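Local coordinates for putative immunoglobulin-blocking virulence protein (Mycoplasma mycoides subsp. capri, PDB 7ADK) that probably binds host immunoglobulins and blocks their action, which would help the mycoplasma to evade antibodies, at residues R158-T164 with R523-W527; K165-T171 with R346-Y351; T341-R345 with Y356-Y360. One frame throughout, in Å; residues are numbered along the deposited sequence.

Contact 1. Residues R158-T164 with R523-W527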
# COMPACT_ATOMS: atom_id res chain seq x y z
N ARG A 158 12.69 -2.35 -43.04
CA ARG A 158 11.60 -2.07 -42.09
C ARG A 158 11.94 -1.02 -41.02
O ARG A 158 11.12 -0.76 -40.14
CB ARG A 158 11.13 -3.37 -41.42
CG ARG A 158 10.59 -4.46 -42.35
CD ARG A 158 9.42 -4.02 -43.23
NE ARG A 158 8.23 -3.62 -42.46
CZ ARG A 158 7.12 -3.14 -42.97
NH1 ARG A 158 6.92 -2.99 -44.23
NH2 ARG A 158 6.13 -2.80 -42.23
N LYS A 159 13.14 -0.44 -41.04
CA LYS A 159 13.65 0.53 -40.05
C LYS A 159 13.49 0.03 -38.62
O LYS A 159 12.89 0.67 -37.75
CB LYS A 159 13.07 1.94 -40.31
CG LYS A 159 13.33 2.43 -41.74
CD LYS A 159 13.17 3.95 -41.89
CE LYS A 159 14.34 4.74 -41.31
NZ LYS A 159 15.58 4.60 -42.10
N ILE A 160 13.97 -1.20 -38.41
CA ILE A 160 13.77 -2.01 -37.20
C ILE A 160 15.13 -2.43 -36.59
O ILE A 160 15.20 -2.70 -35.40
CB ILE A 160 12.83 -3.18 -37.56
CG1 ILE A 160 12.30 -3.93 -36.34
CG2 ILE A 160 13.50 -4.13 -38.56
CD1 ILE A 160 11.56 -5.22 -36.70
N SER A 161 16.21 -2.41 -37.36
CA SER A 161 17.61 -2.47 -36.88
C SER A 161 18.01 -1.19 -36.14
O SER A 161 17.25 -0.22 -36.08
CB SER A 161 18.56 -2.72 -38.06
OG SER A 161 18.44 -1.73 -39.06
N ASN A 162 19.21 -1.16 -35.56
CA ASN A 162 19.71 0.04 -34.89
C ASN A 162 19.97 1.17 -35.92
O ASN A 162 20.59 0.92 -36.95
CB ASN A 162 20.95 -0.31 -34.04
CG ASN A 162 21.15 0.66 -32.88
OD1 ASN A 162 20.26 0.87 -32.08
ND2 ASN A 162 22.27 1.31 -32.76
N PRO A 163 19.52 2.41 -35.66
CA PRO A 163 19.34 3.44 -36.69
C PRO A 163 20.62 4.04 -37.29
O PRO A 163 20.55 4.71 -38.32
CB PRO A 163 18.51 4.53 -36.00
CG PRO A 163 18.85 4.37 -34.53
CD PRO A 163 18.93 2.86 -34.41
N THR A 164 21.77 3.86 -36.65
CA THR A 164 23.00 4.62 -36.96
C THR A 164 24.28 3.77 -37.00
O THR A 164 25.23 4.13 -37.69
CB THR A 164 23.20 5.71 -35.91
OG1 THR A 164 23.23 5.11 -34.65
CG2 THR A 164 22.10 6.76 -35.92
N ARG A 523 12.54 4.14 -32.11
CA ARG A 523 12.96 3.69 -33.45
C ARG A 523 14.28 4.31 -33.93
O ARG A 523 15.13 3.61 -34.46
CB ARG A 523 11.82 3.93 -34.46
CG ARG A 523 12.03 3.12 -35.74
CD ARG A 523 11.17 3.60 -36.91
NE ARG A 523 9.76 3.20 -36.82
CZ ARG A 523 9.24 2.02 -37.09
NH1 ARG A 523 9.94 0.96 -37.30
NH2 ARG A 523 7.95 1.91 -37.17
N ASN A 524 14.46 5.60 -33.69
CA ASN A 524 15.64 6.39 -34.07
C ASN A 524 16.37 6.98 -32.84
O ASN A 524 16.97 8.05 -32.87
CB ASN A 524 15.32 7.36 -35.21
CG ASN A 524 13.94 7.94 -35.09
OD1 ASN A 524 13.63 8.65 -34.15
ND2 ASN A 524 13.05 7.57 -35.97
N THR A 525 16.36 6.21 -31.75
CA THR A 525 17.28 6.35 -30.61
C THR A 525 18.43 5.36 -30.77
O THR A 525 18.18 4.17 -30.88
CB THR A 525 16.56 6.10 -29.29
OG1 THR A 525 15.62 7.12 -29.07
CG2 THR A 525 17.48 6.09 -28.08
N THR A 526 19.67 5.84 -30.76
CA THR A 526 20.85 5.00 -31.03
C THR A 526 21.25 4.10 -29.84
O THR A 526 21.72 2.99 -30.07
CB THR A 526 22.03 5.89 -31.43
OG1 THR A 526 21.79 6.47 -32.68
CG2 THR A 526 23.39 5.20 -31.52
N TRP A 527 21.08 4.57 -28.60
CA TRP A 527 21.43 3.84 -27.37
C TRP A 527 20.60 4.31 -26.18
O TRP A 527 20.59 5.49 -25.85
CB TRP A 527 22.95 3.98 -27.11
CG TRP A 527 23.55 3.18 -25.98
CD1 TRP A 527 23.93 1.89 -26.06
CD2 TRP A 527 23.90 3.62 -24.63
NE1 TRP A 527 24.49 1.49 -24.86
CE2 TRP A 527 24.50 2.52 -23.95
CE3 TRP A 527 23.80 4.83 -23.92
CZ2 TRP A 527 24.98 2.62 -22.64
CZ3 TRP A 527 24.29 4.94 -22.61
CH2 TRP A 527 24.89 3.84 -21.97
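Two irregular loops pack together here, the one leaving helix 153-157 through Lys159, Asn162, Pro163 and Thr164, and the one after strand 516-517 through Arg523 and Thr526. Arg523 has its CG anti to the backbone N (chi1 -163°), and the chain then bends at chi3, which brings NH1 to the carbonyl of Lys159. Arg523 NH1 to Lys159 O is 3.0 Å; the oxygen lies in the guanidinium plane, but the donor stands above the carbonyl plane. The carbonyl belongs to Lys159, whose positive phi (51°) closes helix 153-157 in a Schellman motif. Arginine suits the place because its long chain carries the N-H to a backbone carbonyl of the other loop. Farther along, Asn162 ND2 donates to Thr526 O at 3.2 Å, in its own amide plane and on a carbonyl lone pair; ND2 also bonds to Lys165 O. Between these polar links Pro163, compact and without an N-H, sets CG 3.8 Å from Asn524 CA and 3.7 Å from Thr525 O. Thr164 and Thr526 cross at about a right angle and are joined by a hydrogen bond, OG1 to OG1, of 2.8 Å, in which either could be the donor. The loop 523-527 is held in turn by backbone bonds of Asn524 and Thr526 to Asn498.

Contact 2. Residues K165-T171 with R346-Y351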
# COMPACT_ATOMS: atom_id res chain seq x y z
N LYS A 165 24.31 2.65 -36.27
CA LYS A 165 25.49 1.80 -36.03
C LYS A 165 25.03 0.46 -35.45
O LYS A 165 24.28 0.48 -34.48
CB LYS A 165 26.40 2.57 -35.05
CG LYS A 165 27.57 1.78 -34.46
CD LYS A 165 28.45 2.73 -33.64
CE LYS A 165 29.53 1.98 -32.86
NZ LYS A 165 30.44 2.92 -32.17
N PRO A 166 25.45 -0.71 -35.97
CA PRO A 166 25.09 -1.99 -35.38
C PRO A 166 25.83 -2.22 -34.06
O PRO A 166 27.05 -2.26 -34.00
CB PRO A 166 25.46 -3.03 -36.45
CG PRO A 166 26.59 -2.36 -37.22
CD PRO A 166 26.24 -0.88 -37.17
N TYR A 167 25.07 -2.39 -32.98
CA TYR A 167 25.63 -2.71 -31.66
C TYR A 167 26.26 -4.12 -31.63
O TYR A 167 25.76 -5.02 -32.32
CB TYR A 167 24.52 -2.56 -30.63
CG TYR A 167 24.95 -2.64 -29.18
CD1 TYR A 167 25.04 -3.88 -28.51
CD2 TYR A 167 25.22 -1.46 -28.47
CE1 TYR A 167 25.43 -3.93 -27.17
CE2 TYR A 167 25.61 -1.50 -27.13
CZ TYR A 167 25.71 -2.74 -26.47
OH TYR A 167 26.08 -2.79 -25.16
N GLN A 168 27.30 -4.35 -30.83
CA GLN A 168 27.77 -5.70 -30.50
C GLN A 168 28.12 -5.88 -29.02
O GLN A 168 28.77 -5.03 -28.41
CB GLN A 168 28.86 -6.15 -31.48
CG GLN A 168 29.51 -7.47 -31.05
CD GLN A 168 30.17 -8.25 -32.17
OE1 GLN A 168 29.84 -8.15 -33.33
NE2 GLN A 168 31.06 -9.12 -31.83
N ASN A 169 27.67 -6.99 -28.45
CA ASN A 169 27.75 -7.31 -27.03
C ASN A 169 29.09 -7.99 -26.67
O ASN A 169 29.81 -7.47 -25.81
CB ASN A 169 26.52 -8.16 -26.67
CG ASN A 169 26.10 -7.96 -25.23
OD1 ASN A 169 26.88 -8.08 -24.31
ND2 ASN A 169 24.87 -7.59 -24.98
N HIS A 170 29.48 -9.09 -27.32
CA HIS A 170 30.81 -9.69 -27.11
C HIS A 170 31.88 -8.95 -27.91
O HIS A 170 32.17 -9.24 -29.07
CB HIS A 170 30.81 -11.20 -27.36
CG HIS A 170 30.19 -12.02 -26.25
ND1 HIS A 170 29.80 -11.56 -24.99
CD2 HIS A 170 30.02 -13.37 -26.29
CE1 HIS A 170 29.36 -12.64 -24.32
NE2 HIS A 170 29.49 -13.73 -25.08
N THR A 171 32.48 -7.97 -27.25
CA THR A 171 33.61 -7.17 -27.71
C THR A 171 34.96 -7.89 -27.68
O THR A 171 35.88 -7.43 -28.34
CB THR A 171 33.75 -5.93 -26.81
OG1 THR A 171 33.78 -6.33 -25.48
CG2 THR A 171 32.58 -4.98 -26.96
N ARG A 346 33.45 -0.04 -23.13
CA ARG A 346 33.15 0.37 -24.50
C ARG A 346 31.93 1.28 -24.54
O ARG A 346 32.01 2.34 -25.14
CB ARG A 346 33.04 -0.88 -25.37
CG ARG A 346 32.98 -0.63 -26.89
CD ARG A 346 31.65 -0.10 -27.43
NE ARG A 346 30.52 -0.91 -26.95
CZ ARG A 346 30.16 -2.09 -27.35
NH1 ARG A 346 30.67 -2.71 -28.36
NH2 ARG A 346 29.23 -2.70 -26.70
N ASP A 347 30.86 0.95 -23.83
CA ASP A 347 29.66 1.79 -23.80
C ASP A 347 29.86 3.15 -23.10
O ASP A 347 29.50 4.18 -23.66
CB ASP A 347 28.45 1.02 -23.22
CG ASP A 347 27.87 -0.11 -24.10
OD1 ASP A 347 28.57 -0.65 -24.97
OD2 ASP A 347 26.67 -0.44 -23.95
N ASN A 348 30.48 3.21 -21.92
CA ASN A 348 30.75 4.47 -21.22
C ASN A 348 31.74 5.39 -21.96
O ASN A 348 31.67 6.61 -21.83
CB ASN A 348 31.23 4.19 -19.80
CG ASN A 348 30.15 3.68 -18.86
OD1 ASN A 348 29.06 4.19 -18.78
ND2 ASN A 348 30.43 2.66 -18.11
N SER A 349 32.66 4.82 -22.73
CA SER A 349 33.72 5.56 -23.43
C SER A 349 33.36 6.03 -24.84
O SER A 349 34.04 6.92 -25.35
CB SER A 349 35.01 4.76 -23.44
OG SER A 349 34.85 3.56 -24.17
N GLU A 350 32.31 5.48 -25.47
CA GLU A 350 31.94 5.84 -26.84
C GLU A 350 30.44 5.94 -27.15
O GLU A 350 30.10 6.64 -28.10
CB GLU A 350 32.66 4.93 -27.85
CG GLU A 350 31.85 3.70 -28.29
CD GLU A 350 32.66 2.70 -29.12
OE1 GLU A 350 33.88 2.54 -28.91
OE2 GLU A 350 32.05 2.06 -30.01
N TYR A 351 29.53 5.29 -26.42
CA TYR A 351 28.09 5.49 -26.64
C TYR A 351 27.57 6.70 -25.89
O TYR A 351 26.79 7.47 -26.44
CB TYR A 351 27.24 4.25 -26.33
CG TYR A 351 27.25 3.21 -27.43
CD1 TYR A 351 26.76 3.52 -28.71
CD2 TYR A 351 27.71 1.92 -27.17
CE1 TYR A 351 26.78 2.56 -29.73
CE2 TYR A 351 27.75 0.96 -28.18
CZ TYR A 351 27.30 1.29 -29.47
OH TYR A 351 27.39 0.37 -30.46
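Tyr167 meets three side chains of 346-351, in the last part of helix 339-351, each at a different orientation. The Arg346 guanidinium lies over a face of its ring, Arg346 CZ 4.9 Å from the centroid in a cation-pi contact, with the two planes inclined by 59°. The Tyr351 ring is nearly parallel to that of Tyr167 (21°) but slid aside, so the two barely overlap and touch through CE2 and CE2 at 3.4 Å. Asp347 comes to the ring's edge with its carboxylate turned almost square to it, and its OD2 takes the Tyr167 hydroxyl on the syn lone pair, OH to OD2 2.7 Å. Bends at chi2 and chi3 fold Arg346 back, letting NE and NH2 grip Asp347 OD1 side-on, while NH1 (3.0 Å) and NH2 (2.9 Å) both reach Gln168 O end-on. Five potential N-H donors make arginine apt for such a junction, and the carboxylate probably offsets its charge. Thr171 CG2 covers a guanidinium face. At the exposed end, the extended Lys165 forms a salt bridge from NZ to Glu350 OE2, 2.8 Å. The loop running toward strand 174-178 is thus laid along helix 339-351, and Trp527, from the loop after strand 516-517, stacks on Tyr351 and bonds to Asp347.

Contact 3. Residues T341-R345 with Y356-Y360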
# COMPACT_ATOMS: atom_id res chain seq x y z
N THR A 341 32.68 -6.18 -18.09
CA THR A 341 33.40 -4.91 -17.94
C THR A 341 33.90 -4.35 -19.26
O THR A 341 33.91 -3.15 -19.45
CB THR A 341 34.56 -4.98 -16.94
OG1 THR A 341 35.54 -5.91 -17.32
CG2 THR A 341 34.08 -5.34 -15.55
N SER A 342 34.31 -5.20 -20.21
CA SER A 342 34.74 -4.73 -21.53
C SER A 342 33.60 -4.11 -22.33
O SER A 342 33.79 -3.08 -22.97
CB SER A 342 35.38 -5.87 -22.33
OG SER A 342 34.47 -6.93 -22.49
N ARG A 343 32.38 -4.66 -22.23
CA ARG A 343 31.16 -4.04 -22.76
C ARG A 343 30.84 -2.73 -22.06
O ARG A 343 30.69 -1.72 -22.74
CB ARG A 343 29.98 -5.02 -22.66
CG ARG A 343 28.71 -4.55 -23.40
CD ARG A 343 27.43 -4.78 -22.59
NE ARG A 343 27.29 -6.19 -22.20
CZ ARG A 343 26.92 -6.66 -21.02
NH1 ARG A 343 26.44 -5.91 -20.09
NH2 ARG A 343 27.04 -7.92 -20.77
N LEU A 344 30.78 -2.67 -20.73
CA LEU A 344 30.51 -1.42 -20.01
C LEU A 344 31.57 -0.34 -20.24
O LEU A 344 31.23 0.83 -20.35
CB LEU A 344 30.33 -1.69 -18.51
CG LEU A 344 28.90 -2.05 -18.07
CD1 LEU A 344 28.57 -3.51 -18.29
CD2 LEU A 344 28.69 -1.72 -16.61
N ARG A 345 32.85 -0.70 -20.39
CA ARG A 345 33.93 0.23 -20.75
C ARG A 345 33.70 0.81 -22.14
O ARG A 345 33.73 2.02 -22.31
CB ARG A 345 35.30 -0.46 -20.67
CG ARG A 345 36.43 0.57 -20.57
CD ARG A 345 37.83 -0.05 -20.62
NE ARG A 345 37.98 -1.13 -19.62
CZ ARG A 345 38.03 -2.43 -19.86
NH1 ARG A 345 38.10 -2.94 -21.04
NH2 ARG A 345 38.01 -3.27 -18.88
N TYR A 356 33.29 8.83 -20.42
CA TYR A 356 34.37 8.62 -19.45
C TYR A 356 35.09 7.28 -19.67
O TYR A 356 34.52 6.35 -20.22
CB TYR A 356 33.84 8.79 -18.02
CG TYR A 356 32.69 7.92 -17.58
CD1 TYR A 356 32.93 6.66 -17.00
CD2 TYR A 356 31.37 8.39 -17.67
CE1 TYR A 356 31.88 5.89 -16.50
CE2 TYR A 356 30.30 7.63 -17.17
CZ TYR A 356 30.56 6.38 -16.57
OH TYR A 356 29.55 5.66 -16.03
N ASP A 357 36.36 7.18 -19.28
CA ASP A 357 37.23 6.06 -19.65
C ASP A 357 37.06 4.80 -18.79
O ASP A 357 37.54 3.72 -19.14
CB ASP A 357 38.68 6.54 -19.61
CG ASP A 357 39.66 5.70 -20.42
OD1 ASP A 357 40.87 5.74 -20.14
OD2 ASP A 357 39.24 5.00 -21.37
N GLU A 358 36.43 4.92 -17.62
CA GLU A 358 36.12 3.82 -16.70
C GLU A 358 34.97 2.94 -17.21
O GLU A 358 34.27 3.27 -18.15
CB GLU A 358 35.73 4.39 -15.32
CG GLU A 358 36.81 5.24 -14.65
CD GLU A 358 36.22 6.45 -13.93
OE1 GLU A 358 35.41 6.29 -13.00
OE2 GLU A 358 36.55 7.58 -14.30
N TYR A 359 34.76 1.78 -16.56
CA TYR A 359 33.60 0.92 -16.78
C TYR A 359 32.49 1.06 -15.73
O TYR A 359 31.41 0.51 -15.94
CB TYR A 359 34.05 -0.54 -16.93
CG TYR A 359 34.56 -1.24 -15.69
CD1 TYR A 359 33.66 -1.76 -14.74
CD2 TYR A 359 35.94 -1.43 -15.51
CE1 TYR A 359 34.13 -2.45 -13.62
CE2 TYR A 359 36.42 -2.13 -14.39
CZ TYR A 359 35.52 -2.64 -13.44
OH TYR A 359 36.01 -3.33 -12.40
N TYR A 360 32.70 1.77 -14.63
CA TYR A 360 31.73 1.85 -13.54
C TYR A 360 30.43 2.57 -13.94
O TYR A 360 30.44 3.53 -14.71
CB TYR A 360 32.36 2.55 -12.33
CG TYR A 360 33.73 2.02 -11.99
CD1 TYR A 360 33.91 0.66 -11.65
CD2 TYR A 360 34.85 2.86 -12.08
CE1 TYR A 360 35.20 0.16 -11.41
CE2 TYR A 360 36.14 2.36 -11.86
CZ TYR A 360 36.32 1.01 -11.52
OH TYR A 360 37.55 0.51 -11.30
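Tyr359 lies against Thr341, Leu344 and Arg345 where the loop that follows helix 339-351 doubles back along that helix. The Tyr359 ring and the Thr341 side chain run side by side and point the same way. Thr341 has its hydroxyl between the backbone N and the carbonyl carbon (chi1 61°), which leaves CG2 as the branch that sits over the ring: this methyl is 3.7 Å from the ring centroid, a CH-pi contact. Threonine suits the position because it is short enough for the broad ring to come in flat and still offers a methyl to it. The ring owes its place to a chi1 of 71°, with CG between the N and the carbonyl carbon, a rotamer that turns it back along the helix toward its start. Its opposite face is covered by Tyr360 CE1, 3.4 Å above the plane, so the ring is packed on both sides. One turn on from Thr341, Leu344 supplies an apolar flank, with CB 4.2 Å from Tyr359 CB and with CD2 close to the Tyr359 carbonyl. Arg345 contributes mainly the aliphatic part of its chain. Its CB lies 3.9 Å from Tyr359 CB and its CG 3.6 Å from Asp357 O; a bend at chi3 then swings the guanidinium back until one face lies over Thr341 O. Within the returning loop the shape is secured by a tyrosine long enough to span it: Tyr356 OH donates to Tyr360 O at 2.7 Å, in the carbonyl plane.

How the contacts relate
Along the chain, 158-164 runs directly into 165-171, and helix 339-351 carries 341-345 of contact 3 and 346-351 of contact 2. Then come 356-360 and, much later, 523-527. Contact 1 thus spans the chain that holds the other two, while the segments of contacts 2 and 3 alternate. The centres of contacts 2 and 3 are about 10 Å apart, those of 1 and 2 about 15 Å, and those of 1 and 3 about 23 Å. Trp527 joins contact 1 to contact 2, and Asn169 with Arg343 joins 2 to 3. Helix 339-351 is packed against the distant loops 165-171 and 523-527 (through Trp527) and against the loop 356-360 that follows it.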